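Local coordinates for protein pseudoalteromonas arctica PAMC 21717 (Pseudoalteromonas arctica, PDB 5YL7) that probably cleaves peptide bonds in proteins as a cold-active, calcium-binding serine protease of the subtilase family, at residues Q11-E16 / A284-G289; G101-G106 / G275-T280. All coordinates share one frame; numbering follows the deposited sequence.

Contact 1: Q11-E16 / A284-G289; sequences QWHYYE and APHVAG
His-286 reaches out from its helix and meets the rings of His-13 and Tyr-14 on the short helix near the N terminus. The tight part is centred on one atom, His-286 NE2. It is hydrogen-bonded to His-13 ND1 at 2.9 Å. The bond is bent, with an angle of 140°. Each of the two nitrogens sits at the edge of the other's ring, near its plane. The two imidazoles are almost perpendicular and meet rim to rim, so neither covers the other. With CG of His-13 between the backbone N and the carbonyl carbon (chi1 42°), the ring is turned so that ND1 meets His-286 NE2.

Tyr-14 closes on the same nitrogen with the edge of its phenol ring. Its CE1 lies 3.4 Å from His-286 NE2 and 3.8 Å from His-286 CD2. These rings also meet at their rims. The three residues form a buried aromatic cluster. It joins the N-terminal part of the chain to helix 280-297, whose first turn carries the probable catalytic serine, Ser-281.

The polar ends of the cluster have mates. His-286 ND1 bonds to Met-282 O in the previous turn of its helix, and His-13 NE2 bonds to Leu-259 N. Each imidazole is thus held at both nitrogens, which should limit its rotation. Tyr-14 OH bonds to Ala-119 O.

Away from this point the contact is loose. The closest CA atoms, those of Tyr-14 and His-286, are still 8.5 Å apart, so the side chains alone bridge the two helices. Tyr-15 and Glu-16, both partly exposed, lie away from helix 280-297; Glu-16 makes its salt bridge with Arg-226.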
loop_
_atom_site.group_PDB
_atom_site.type_symbol
_atom_site.label_atom_id
_atom_site.label_comp_id
_atom_site.label_asym_id
_atom_site.label_seq_id
_atom_site.Cartn_x
_atom_site.Cartn_y
_atom_site.Cartn_z
ATOM N N GLN A 11 -1.161 -13.469 10.862
ATOM C CA GLN A 11 -1.662 -12.238 10.239
ATOM C C GLN A 11 -2.954 -11.822 10.928
ATOM O O GLN A 11 -4.022 -11.750 10.405
ATOM C CB GLN A 11 -1.874 -12.470 8.724
ATOM C CG GLN A 11 -0.546 -12.710 8.023
ATOM C CD GLN A 11 -0.672 -12.853 6.550
ATOM O OE1 GLN A 11 -1.262 -13.810 6.021
ATOM N NE2 GLN A 11 -0.153 -11.847 5.813
ATOM N N TRP A 12 -2.748 -11.410 12.217
ATOM C CA TRP A 12 -3.858 -10.987 13.081
ATOM C C TRP A 12 -4.716 -9.900 12.448
ATOM O O TRP A 12 -5.916 -9.761 12.684
ATOM C CB TRP A 12 -3.318 -10.493 14.446
ATOM C CG TRP A 12 -2.306 -9.398 14.352
ATOM C CD1 TRP A 12 -0.980 -9.483 14.326
ATOM C CD2 TRP A 12 -2.613 -7.981 14.216
ATOM N NE1 TRP A 12 -0.411 -8.263 14.141
ATOM C CE2 TRP A 12 -1.401 -7.319 14.062
ATOM C CE3 TRP A 12 -3.782 -7.218 14.205
ATOM C CZ2 TRP A 12 -1.318 -5.914 13.861
ATOM C CZ3 TRP A 12 -3.682 -5.841 14.005
ATOM C CH2 TRP A 12 -2.475 -5.214 13.859
ATOM N N HIS A 13 -3.996 -9.074 11.665
ATOM C CA HIS A 13 -4.546 -7.919 11.014
ATOM C C HIS A 13 -5.615 -8.233 9.963
ATOM O O HIS A 13 -6.350 -7.378 9.529
ATOM C CB HIS A 13 -3.430 -7.040 10.481
ATOM C CG HIS A 13 -2.319 -7.792 9.852
ATOM N ND1 HIS A 13 -2.297 -8.056 8.487
ATOM C CD2 HIS A 13 -1.207 -8.419 10.390
ATOM C CE1 HIS A 13 -1.209 -8.834 8.279
ATOM N NE2 HIS A 13 -0.516 -9.064 9.378
ATOM N N TYR A 14 -5.740 -9.490 9.547
ATOM C CA TYR A 14 -6.775 -9.937 8.660
ATOM C C TYR A 14 -8.039 -10.421 9.314
ATOM O O TYR A 14 -9.075 -10.415 8.668
ATOM C CB TYR A 14 -6.268 -11.059 7.746
ATOM C CG TYR A 14 -5.145 -10.688 6.750
ATOM C CD1 TYR A 14 -4.825 -9.361 6.462
ATOM C CD2 TYR A 14 -4.450 -11.705 6.133
ATOM C CE1 TYR A 14 -3.834 -9.097 5.538
ATOM C CE2 TYR A 14 -3.490 -11.432 5.215
ATOM C CZ TYR A 14 -3.182 -10.125 4.895
ATOM O OH TYR A 14 -2.181 -9.821 3.950
ATOM N N TYR A 15 -7.939 -10.836 10.579
ATOM C CA TYR A 15 -9.095 -11.581 11.133
ATOM C C TYR A 15 -9.354 -11.357 12.608
ATOM O O TYR A 15 -10.484 -11.772 13.023
ATOM C CB TYR A 15 -8.871 -13.104 10.952
ATOM C CG TYR A 15 -7.793 -13.694 11.785
ATOM C CD1 TYR A 15 -8.062 -14.183 13.047
ATOM C CD2 TYR A 15 -6.481 -13.829 11.353
ATOM C CE1 TYR A 15 -7.159 -14.723 13.826
ATOM C CE2 TYR A 15 -5.480 -14.323 12.093
ATOM C CZ TYR A 15 -5.802 -14.808 13.434
ATOM O OH TYR A 15 -4.863 -15.279 14.256
ATOM N N GLU A 16 -8.479 -10.849 13.419
ATOM C CA GLU A 16 -8.832 -10.717 14.903
ATOM C C GLU A 16 -9.883 -9.643 15.067
ATOM O O GLU A 16 -9.996 -8.670 14.340
ATOM C CB GLU A 16 -7.613 -10.352 15.692
ATOM C CG GLU A 16 -6.731 -11.481 15.947
ATOM C CD GLU A 16 -5.640 -11.226 16.947
ATOM O OE1 GLU A 16 -5.356 -10.083 17.324
ATOM O OE2 GLU A 16 -4.966 -12.210 17.372
ATOM N N ALA A 284 -2.377 1.261 4.684
ATOM C CA ALA A 284 -2.867 1.594 3.329
ATOM C C ALA A 284 -3.133 0.395 2.436
ATOM O O ALA A 284 -4.232 0.355 1.863
ATOM C CB ALA A 284 -1.951 2.635 2.673
ATOM N N PRO A 285 -2.249 -0.564 2.338
ATOM C CA PRO A 285 -2.530 -1.714 1.366
ATOM C C PRO A 285 -3.652 -2.566 1.873
ATOM O O PRO A 285 -4.266 -3.252 1.034
ATOM C CB PRO A 285 -1.199 -2.419 1.260
ATOM C CG PRO A 285 -0.464 -1.991 2.522
ATOM C CD PRO A 285 -0.806 -0.581 2.691
ATOM N N HIS A 286 -3.960 -2.606 3.159
ATOM C CA HIS A 286 -5.214 -3.253 3.588
ATOM C C HIS A 286 -6.370 -2.585 2.936
ATOM O O HIS A 286 -7.334 -3.246 2.435
ATOM C CB HIS A 286 -5.343 -3.254 5.103
ATOM C CG HIS A 286 -4.452 -4.219 5.857
ATOM N ND1 HIS A 286 -3.189 -3.927 6.288
ATOM C CD2 HIS A 286 -4.690 -5.516 6.269
ATOM C CE1 HIS A 286 -2.729 -5.006 6.921
ATOM N NE2 HIS A 286 -3.613 -5.972 6.945
ATOM N N VAL A 287 -6.409 -1.253 2.960
ATOM C CA VAL A 287 -7.500 -0.497 2.373
ATOM C C VAL A 287 -7.505 -0.608 0.828
ATOM O O VAL A 287 -8.601 -0.759 0.257
ATOM C CB VAL A 287 -7.457 0.952 2.844
ATOM C CG1 VAL A 287 -8.566 1.802 2.236
ATOM C CG2 VAL A 287 -7.462 0.996 4.328
ATOM N N ALA A 288 -6.355 -0.592 0.207
ATOM C CA ALA A 288 -6.280 -0.784 -1.237
ATOM C C ALA A 288 -6.804 -2.137 -1.593
ATOM O O ALA A 288 -7.494 -2.266 -2.588
ATOM C CB ALA A 288 -4.850 -0.569 -1.719
ATOM N N GLY A 289 -6.476 -3.144 -0.766
ATOM C CA GLY A 289 -7.036 -4.469 -1.071
ATOM C C GLY A 289 -8.531 -4.479 -0.944
ATOM O O GLY A 289 -9.217 -5.093 -1.779
#

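Contact 2: G101-G106 / G275-T280; sequences GTHVAG and GYSQGT
His-103 meets the strand end through two kinds of interaction, one at the edge of its imidazole and one over a face. The polar one is a hydrogen bond from His-103 NE2 to Gly-275 O, 2.9 Å long. The N-H...O angle is 137°, so the bond is far from straight. The oxygen lies close to the imidazole plane, but the donor stands above the carbonyl plane and not on a lone pair. NE2 also has a second, weak bond to Val-258 O on the neighbouring strand. It thus has carbonyl partners on both strands of the hairpin.

Helix 100-109 belongs to the HGTHVAG motif of subtilases, which begins with the histidine of the probable catalytic triad. His-103 extends from the first turn of this helix to the antiparallel pair 258-263 and 272-277. Helix and strand run at 92° to each other, with their axes 10.2 Å apart. The imidazole spans much of this gap because CG is anti to the backbone N (chi1 -165°).

The apolar interaction is a CH-pi contact. Ser-277 CB lies over one face, 3.8 Å from the centroid of the His-103 ring and offset toward the NE2 and CE1 rim. Ser-277 OG lies nearer the NE2 and CD2 side, 3.7 Å from His-103 NE2, without a hydrogen bond. Met-282 touches both His-103 and Ser-277, and Tyr-262 also packs against His-103. Replacing His-103 by an alanine would probably leave Gly-275 O without this donor and open a gap beneath Ser-277 CB.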
loop_
_atom_site.group_PDB
_atom_site.type_symbol
_atom_site.label_atom_id
_atom_site.label_comp_id
_atom_site.label_asym_id
_atom_site.label_seq_id
_atom_site.Cartn_x
_atom_site.Cartn_y
_atom_site.Cartn_z
ATOM N N GLY A 101 8.385 -2.101 -0.903
ATOM C CA GLY A 101 7.408 -2.415 -1.882
ATOM C C GLY A 101 7.022 -3.904 -1.987
ATOM O O GLY A 101 5.903 -4.221 -2.373
ATOM N N THR A 102 7.926 -4.778 -1.576
ATOM C CA THR A 102 7.632 -6.220 -1.556
ATOM C C THR A 102 6.680 -6.548 -0.421
ATOM O O THR A 102 5.746 -7.298 -0.587
ATOM C CB THR A 102 8.926 -6.968 -1.366
ATOM O OG1 THR A 102 9.808 -6.749 -2.519
ATOM C CG2 THR A 102 8.698 -8.498 -1.257
ATOM N N HIS A 103 6.864 -5.861 0.716
ATOM C CA HIS A 103 5.991 -6.020 1.869
ATOM C C HIS A 103 4.599 -5.527 1.560
ATOM O O HIS A 103 3.568 -6.198 1.717
ATOM C CB HIS A 103 6.648 -5.382 3.078
ATOM C CG HIS A 103 6.068 -5.746 4.397
ATOM N ND1 HIS A 103 4.894 -5.226 4.860
ATOM C CD2 HIS A 103 6.509 -6.639 5.308
ATOM C CE1 HIS A 103 4.631 -5.811 6.036
ATOM N NE2 HIS A 103 5.614 -6.647 6.338
ATOM N N VAL A 104 4.527 -4.297 1.042
ATOM C CA VAL A 104 3.238 -3.677 0.676
ATOM C C VAL A 104 2.540 -4.477 -0.390
ATOM O O VAL A 104 1.318 -4.731 -0.267
ATOM C CB VAL A 104 3.508 -2.200 0.223
ATOM C CG1 VAL A 104 2.274 -1.586 -0.386
ATOM C CG2 VAL A 104 3.957 -1.370 1.390
ATOM N N ALA A 105 3.236 -4.871 -1.442
ATOM C CA ALA A 105 2.566 -5.658 -2.469
ATOM C C ALA A 105 1.982 -6.975 -1.931
ATOM O O ALA A 105 0.942 -7.407 -2.419
ATOM C CB ALA A 105 3.486 -5.913 -3.659
ATOM N N GLY A 106 2.727 -7.612 -1.010
ATOM C CA GLY A 106 2.192 -8.832 -0.410
ATOM C C GLY A 106 0.943 -8.647 0.414
ATOM O O GLY A 106 0.058 -9.512 0.411
ATOM N N GLY A 275 8.349 -11.026 6.963
ATOM C CA GLY A 275 8.714 -10.137 8.023
ATOM C C GLY A 275 7.576 -9.260 8.477
ATOM O O GLY A 275 6.606 -9.010 7.769
ATOM N N TYR A 276 7.674 -8.889 9.782
ATOM C CA TYR A 276 6.716 -7.996 10.405
ATOM C C TYR A 276 7.207 -6.584 10.375
ATOM O O TYR A 276 8.291 -6.298 10.812
ATOM C CB TYR A 276 6.452 -8.383 11.899
ATOM C CG TYR A 276 5.912 -9.723 12.162
ATOM C CD1 TYR A 276 4.546 -10.009 12.171
ATOM C CD2 TYR A 276 6.781 -10.768 12.488
ATOM C CE1 TYR A 276 4.063 -11.288 12.466
ATOM C CE2 TYR A 276 6.282 -12.042 12.787
ATOM C CZ TYR A 276 4.985 -12.249 12.790
ATOM O OH TYR A 276 4.424 -13.520 13.079
ATOM N N SER A 277 6.368 -5.676 9.820
ATOM C CA SER A 277 6.703 -4.269 9.695
ATOM C C SER A 277 5.580 -3.454 10.283
ATOM O O SER A 277 4.515 -3.978 10.602
ATOM C CB SER A 277 6.928 -3.876 8.258
ATOM O OG SER A 277 8.182 -4.414 7.755
ATOM N N GLN A 278 5.754 -2.179 10.395
ATOM C CA GLN A 278 4.693 -1.278 10.885
ATOM C C GLN A 278 4.683 0.047 10.154
ATOM O O GLN A 278 5.706 0.489 9.669
ATOM C CB GLN A 278 4.802 -0.987 12.367
ATOM C CG GLN A 278 5.994 -0.203 12.791
ATOM C CD GLN A 278 6.009 0.254 14.235
ATOM O OE1 GLN A 278 5.111 -0.014 14.989
ATOM N NE2 GLN A 278 7.020 0.996 14.575
ATOM N N GLY A 279 3.480 0.660 10.151
ATOM C CA GLY A 279 3.358 2.017 9.631
ATOM C C GLY A 279 2.039 2.194 9.053
ATOM O O GLY A 279 1.250 1.296 8.730
ATOM N N THR A 280 1.714 3.487 8.778
ATOM C CA THR A 280 0.591 3.803 7.876
ATOM C C THR A 280 0.855 3.171 6.490
ATOM O O THR A 280 -0.147 2.863 5.810
ATOM C CB THR A 280 0.257 5.271 7.787
ATOM O OG1 THR A 280 1.373 5.982 7.323
ATOM C CG2 THR A 280 -0.278 5.819 9.081
#

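In the fold
From the N terminus, the chain first passes residues 11-16, one half of contact 1, whose partner comes only at 284-289. The whole parallel sheet and both segments of contact 2 lie within that long loop. Contact 2 closes a shorter one, from helix 100-109 to the end of strand 272-277, so the two loops nest and do not cross. The strand leads almost at once into helix 280-297, which returns to the N-terminal segment. The contacts also touch directly, where Pro-285 CB packs 3.7 Å from Val-104 O. Together they tie the N-terminal helix, helix 100-109 and hairpin 258-277 around the start of helix 280-297.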